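Local atomic coordinates of glutamate--tRNA ligase (Methanothermobacter thermautotrophicus, PDB entry 3AII), a protein that catalyses the ATP-dependent attachment of glutamate to tRNA, forming glutamyl-tRNA for protein biosynthesis. Residues Q168-T179 with V270-D281. Sequence-based numbering, arbitrary orientation. Where two conformers were deposited one is given.
Sequences QSDRMETYYEYT and VYPMMNFSVAVD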
loop_
_atom_site.group_PDB
_atom_site.type_symbol
_atom_site.label_atom_id
_atom_site.label_comp_id
_atom_site.label_asym_id
_atom_site.label_seq_id
_atom_site.Cartn_x
_atom_site.Cartn_y
_atom_site.Cartn_z
ATOM N N GLN A 168 -7.517 -16.509 -11.290
ATOM C CA GLN A 168 -6.799 -17.610 -11.921
ATOM C C GLN A 168 -7.234 -18.996 -11.455
ATOM O O GLN A 168 -7.181 -19.945 -12.235
ATOM C CB GLN A 168 -5.281 -17.435 -11.794
ATOM C CG GLN A 168 -4.751 -16.289 -12.645
ATOM C CD GLN A 168 -3.238 -16.295 -12.760
ATOM O OE1 GLN A 168 -2.539 -16.508 -11.777
ATOM N NE2 GLN A 168 -2.729 -16.070 -13.970
ATOM N N SER A 169 -7.683 -19.112 -10.208
ATOM C CA SER A 169 -8.089 -20.431 -9.731
ATOM C C SER A 169 -9.388 -20.898 -10.384
ATOM O O SER A 169 -9.748 -22.067 -10.279
ATOM C CB SER A 169 -8.194 -20.470 -8.201
ATOM O OG SER A 169 -9.146 -19.540 -7.736
ATOM N N ASP A 170 -10.074 -20.000 -11.092
ATOM C CA ASP A 170 -11.244 -20.392 -11.878
ATOM C C ASP A 170 -10.835 -20.936 -13.239
ATOM O O ASP A 170 -11.682 -21.409 -14.009
ATOM C CB ASP A 170 -12.147 -19.184 -12.143
ATOM C CG ASP A 170 -13.015 -18.817 -10.959
ATOM O OD1 ASP A 170 -13.371 -17.624 -10.858
ATOM O OD2 ASP A 170 -13.355 -19.706 -10.152
ATOM N N ARG A 171 -9.545 -20.842 -13.550
ATOM C CA ARG A 171 -9.051 -21.132 -14.892
ATOM C C ARG A 171 -8.199 -22.392 -14.995
ATOM O O ARG A 171 -7.503 -22.590 -15.989
ATOM C CB ARG A 171 -8.258 -19.916 -15.426
ATOM C CG ARG A 171 -9.139 -18.661 -15.575
ATOM C CD ARG A 171 -8.352 -17.398 -15.950
ATOM N NE ARG A 171 -7.636 -17.501 -17.225
ATOM C CZ ARG A 171 -8.198 -17.298 -18.419
ATOM N NH1 ARG A 171 -9.495 -17.013 -18.517
ATOM N NH2 ARG A 171 -7.468 -17.405 -19.523
ATOM N N MET A 172 -8.256 -23.262 -13.985
ATOM C CA MET A 172 -7.370 -24.435 -14.007
ATOM C C MET A 172 -7.474 -25.262 -15.295
ATOM O O MET A 172 -6.453 -25.666 -15.858
ATOM C CB MET A 172 -7.581 -25.310 -12.763
ATOM C CG MET A 172 -7.460 -24.552 -11.454
ATOM S SD MET A 172 -5.777 -23.956 -11.195
ATOM C CE MET A 172 -4.943 -25.532 -11.134
ATOM N N GLU A 173 -8.692 -25.527 -15.777
ATOM C CA GLU A 173 -8.850 -26.343 -16.976
ATOM C C GLU A 173 -8.265 -25.661 -18.203
ATOM O O GLU A 173 -7.864 -26.316 -19.162
ATOM C CB GLU A 173 -10.316 -26.728 -17.200
ATOM C CG GLU A 173 -10.881 -27.543 -16.052
ATOM C CD GLU A 173 -10.266 -28.934 -15.975
ATOM O OE1 GLU A 173 -9.718 -29.408 -17.001
ATOM O OE2 GLU A 173 -10.342 -29.552 -14.887
ATOM N N THR A 174 -8.216 -24.332 -18.157
ATOM C CA THR A 174 -7.601 -23.584 -19.240
ATOM C C THR A 174 -6.093 -23.840 -19.244
ATOM O O THR A 174 -5.490 -24.101 -20.296
ATOM C CB THR A 174 -7.896 -22.079 -19.099
ATOM O OG1 THR A 174 -9.311 -21.862 -19.253
ATOM C CG2 THR A 174 -7.143 -21.271 -20.139
ATOM N N TYR A 175 -5.475 -23.770 -18.065
ATOM C CA TYR A 175 -4.041 -24.048 -17.996
ATOM C C TYR A 175 -3.745 -25.485 -18.404
ATOM O O TYR A 175 -2.710 -25.752 -18.997
ATOM C CB TYR A 175 -3.475 -23.748 -16.603
ATOM C CG TYR A 175 -3.832 -22.369 -16.119
ATOM C CD1 TYR A 175 -3.552 -21.245 -16.900
ATOM C CD2 TYR A 175 -4.415 -22.180 -14.881
ATOM C CE1 TYR A 175 -3.883 -19.981 -16.461
ATOM C CE2 TYR A 175 -4.749 -20.925 -14.432
ATOM C CZ TYR A 175 -4.483 -19.833 -15.230
ATOM O OH TYR A 175 -4.829 -18.584 -14.784
ATOM N N TYR A 176 -4.634 -26.412 -18.056
ATOM C CA TYR A 176 -4.432 -27.816 -18.446
ATOM C C TYR A 176 -4.566 -27.983 -19.957
ATOM O O TYR A 176 -3.773 -28.679 -20.584
ATOM C CB TYR A 176 -5.438 -28.719 -17.721
ATOM C CG TYR A 176 -5.341 -28.717 -16.206
ATOM C CD1 TYR A 176 -4.180 -28.316 -15.547
ATOM C CD2 TYR A 176 -6.417 -29.134 -15.435
ATOM C CE1 TYR A 176 -4.113 -28.308 -14.166
ATOM C CE2 TYR A 176 -6.366 -29.128 -14.055
ATOM C CZ TYR A 176 -5.207 -28.728 -13.420
ATOM O OH TYR A 176 -5.171 -28.756 -12.044
ATOM N N GLU A 177 -5.575 -27.333 -20.532
ATOM C CA GLU A 177 -5.801 -27.345 -21.979
ATOM C C GLU A 177 -4.562 -26.861 -22.718
ATOM O O GLU A 177 -4.098 -27.492 -23.695
ATOM C CB GLU A 177 -6.990 -26.440 -22.332
ATOM C CG GLU A 177 -7.298 -26.374 -23.825
ATOM C CD GLU A 177 -8.304 -25.280 -24.161
ATOM O OE1 GLU A 177 -9.010 -24.816 -23.238
ATOM O OE2 GLU A 177 -8.384 -24.879 -25.344
ATOM N N TYR A 178 -4.012 -25.743 -22.262
ATOM C CA TYR A 178 -2.853 -25.186 -22.941
ATOM C C TYR A 178 -1.556 -25.916 -22.624
ATOM O O TYR A 178 -0.619 -25.836 -23.390
ATOM C CB TYR A 178 -2.767 -23.656 -22.785
ATOM C CG TYR A 178 -3.790 -23.029 -23.693
ATOM C CD1 TYR A 178 -3.502 -22.813 -25.031
ATOM C CD2 TYR A 178 -5.074 -22.760 -23.243
ATOM C CE1 TYR A 178 -4.453 -22.296 -25.891
ATOM C CE2 TYR A 178 -6.041 -22.249 -24.110
ATOM C CZ TYR A 178 -5.707 -22.022 -25.431
ATOM O OH TYR A 178 -6.645 -21.509 -26.299
ATOM N N THR A 179 -1.514 -26.635 -21.503
ATOM C CA THR A 179 -0.394 -27.554 -21.264
ATOM C C THR A 179 -0.399 -28.676 -22.306
ATOM O O THR A 179 0.648 -29.013 -22.867
ATOM C CB THR A 179 -0.453 -28.156 -19.852
ATOM O OG1 THR A 179 -0.236 -27.106 -18.900
ATOM C CG2 THR A 179 0.630 -29.219 -19.668
ATOM N N VAL A 270 -2.667 -30.173 -9.382
ATOM C CA VAL A 270 -1.665 -29.789 -10.373
ATOM C C VAL A 270 -1.833 -28.297 -10.645
ATOM O O VAL A 270 -2.905 -27.865 -11.086
ATOM C CB VAL A 270 -1.800 -30.592 -11.685
ATOM C CG1 VAL A 270 -0.707 -30.174 -12.659
ATOM C CG2 VAL A 270 -1.705 -32.104 -11.418
ATOM N N TYR A 271 -0.784 -27.519 -10.364
ATOM C CA TYR A 271 -0.871 -26.052 -10.398
ATOM C C TYR A 271 0.150 -25.438 -11.346
ATOM O O TYR A 271 1.284 -25.917 -11.442
ATOM C CB TYR A 271 -0.617 -25.482 -8.999
ATOM C CG TYR A 271 -1.806 -25.617 -8.087
ATOM C CD1 TYR A 271 -2.005 -26.766 -7.330
ATOM C CD2 TYR A 271 -2.744 -24.600 -8.009
ATOM C CE1 TYR A 271 -3.109 -26.873 -6.491
ATOM C CE2 TYR A 271 -3.832 -24.703 -7.189
ATOM C CZ TYR A 271 -4.014 -25.840 -6.441
ATOM O OH TYR A 271 -5.115 -25.903 -5.622
ATOM N N PRO A 272 -0.236 -24.357 -12.039
ATOM C CA PRO A 272 0.711 -23.680 -12.925
ATOM C C PRO A 272 1.674 -22.808 -12.137
ATOM O O PRO A 272 1.337 -22.260 -11.068
ATOM C CB PRO A 272 -0.196 -22.797 -13.792
ATOM C CG PRO A 272 -1.322 -22.453 -12.875
ATOM C CD PRO A 272 -1.576 -23.752 -12.106
ATOM N N MET A 273 2.885 -22.695 -12.668
ATOM C CA MET A 273 3.833 -21.702 -12.197
ATOM C C MET A 273 3.534 -20.377 -12.869
ATOM O O MET A 273 2.952 -20.335 -13.972
ATOM C CB MET A 273 5.267 -22.132 -12.497
ATOM C CG MET A 273 5.663 -23.421 -11.813
ATOM S SD MET A 273 5.571 -23.255 -10.027
ATOM C CE MET A 273 7.025 -22.268 -9.686
ATOM N N MET A 274 3.918 -19.302 -12.181
ATOM C CA MET A 274 3.571 -17.948 -12.587
ATOM C C MET A 274 3.868 -17.641 -14.064
ATOM O O MET A 274 3.019 -17.095 -14.777
ATOM C CB MET A 274 4.256 -16.936 -11.658
ATOM C CG MET A 274 3.478 -15.648 -11.480
ATOM S SD MET A 274 4.491 -14.233 -11.907
ATOM C CE MET A 274 5.212 -14.875 -13.403
ATOM N N ASN A 275 5.062 -17.979 -14.536
ATOM C CA ASN A 275 5.402 -17.619 -15.905
ATOM C C ASN A 275 4.536 -18.288 -16.968
ATOM O O ASN A 275 4.354 -17.738 -18.051
ATOM C CB ASN A 275 6.895 -17.831 -16.175
ATOM C CG ASN A 275 7.738 -16.744 -15.543
ATOM O OD1 ASN A 275 8.632 -17.007 -14.731
ATOM N ND2 ASN A 275 7.435 -15.508 -15.890
ATOM N N PHE A 276 4.003 -19.470 -16.659
ATOM C CA PHE A 276 3.093 -20.146 -17.566
ATOM C C PHE A 276 1.704 -19.507 -17.521
ATOM O O PHE A 276 1.135 -19.157 -18.559
ATOM C CB PHE A 276 2.984 -21.653 -17.252
ATOM C CG PHE A 276 2.054 -22.404 -18.204
ATOM C CD1 PHE A 276 2.428 -22.665 -19.513
ATOM C CD2 PHE A 276 0.797 -22.815 -17.776
ATOM C CE1 PHE A 276 1.558 -23.338 -20.381
ATOM C CE2 PHE A 276 -0.082 -23.459 -18.624
ATOM C CZ PHE A 276 0.309 -23.756 -19.935
ATOM N N SER A 277 1.128 -19.397 -16.329
ATOM C CA SER A 277 -0.229 -18.865 -16.231
ATOM C C SER A 277 -0.304 -17.413 -16.695
ATOM O O SER A 277 -1.285 -17.026 -17.322
ATOM C CB SER A 277 -0.779 -18.998 -14.813
ATOM O OG SER A 277 0.029 -18.264 -13.898
ATOM N N VAL A 278 0.746 -16.635 -16.429
ATOM C CA VAL A 278 0.768 -15.225 -16.848
ATOM C C VAL A 278 0.754 -15.126 -18.383
ATOM O O VAL A 278 -0.032 -14.374 -18.971
ATOM C CB VAL A 278 1.976 -14.468 -16.245
ATOM C CG1 VAL A 278 2.202 -13.135 -16.950
ATOM C CG2 VAL A 278 1.770 -14.253 -14.762
ATOM N N ALA A 279 1.621 -15.890 -19.037
ATOM C CA ALA A 279 1.685 -15.868 -20.497
ATOM C C ALA A 279 0.380 -16.325 -21.123
ATOM O O ALA A 279 -0.129 -15.695 -22.047
ATOM C CB ALA A 279 2.835 -16.744 -20.996
ATOM N N VAL A 280 -0.164 -17.438 -20.636
ATOM C CA VAL A 280 -1.423 -17.939 -21.170
ATOM C C VAL A 280 -2.548 -16.898 -21.001
ATOM O O VAL A 280 -3.330 -16.636 -21.936
ATOM C CB VAL A 280 -1.815 -19.295 -20.516
ATOM C CG1 VAL A 280 -3.248 -19.678 -20.894
ATOM C CG2 VAL A 280 -0.851 -20.407 -20.965
ATOM N N ASP A 281 -2.628 -16.304 -19.817
ATOM C CA ASP A 281 -3.701 -15.350 -19.537
ATOM C C ASP A 281 -3.499 -14.027 -20.262
ATOM O O ASP A 281 -4.463 -13.455 -20.769
ATOM C CB ASP A 281 -3.857 -15.141 -18.042
ATOM C CG ASP A 281 -4.494 -16.344 -17.368
ATOM O OD1 ASP A 281 -4.991 -17.240 -18.091
ATOM O OD2 ASP A 281 -4.475 -16.384 -16.124
HETATM O O HOH W 1 -5.422 -31.082 -10.407
#
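The ring of Tyr175 lies with Ser277 CB over one face, a CH-pi contact 4.1 Å from its centroid, and the backbone oxygen of Arg171 over the opposite one; Asp281 CG and Val280 CG1 lie at its edge. In this class I synthetase catalytic domain it is a knob into a hole made by Phe276, Ser277, Val280 and Asp281, and the short helical segments 172-179 and 274-281 cross nearly perpendicularly, at 94°. Phe276 presents its edge to helix 172-179: CG anti to the backbone N (chi1 -179°) sends the ring out to the Tyr175 carbonyl, with Val280 CG2 over one face. That carbonyl is gripped on opposite faces by Thr179 OG1 and Thr179 N.

Tied to the buried Asp281, where polar bonds gather, the knob's hydroxyl end helps hold the ring in place. Tyr175 OH donates to the syn side of Asp281 OD2 at 2.6 Å, while Gln168 NE2 reaches the same oxygen on its anti side at 2.8 Å (N-H...O 155°). Arg171 comes side-on, NE (2.8 Å) and NH2 both meeting Asp281 OD1 from above one face of the carboxylate, a salt bridge that probably favours the charged acid. An asparagine here would probably weaken the pairing with Arg171 and leave one of the gathered donors without an acceptor.

Against the same ring, Pro272 CG packs 3.7 Å from Tyr175 CD2. Met172, folded back on itself, brings CE to the Pro272 ring, with its sulfur in an oblique Met-aromatic contact with Tyr271. Tyr271 and Pro272 belong to strand 270-272, at the margin of a four-stranded antiparallel sheet. Tyr176 OH, in the carbonyl plane, donates to a lone pair of Val270 O at 2.6 Å, and one water bridges that hydroxyl to Val270 N.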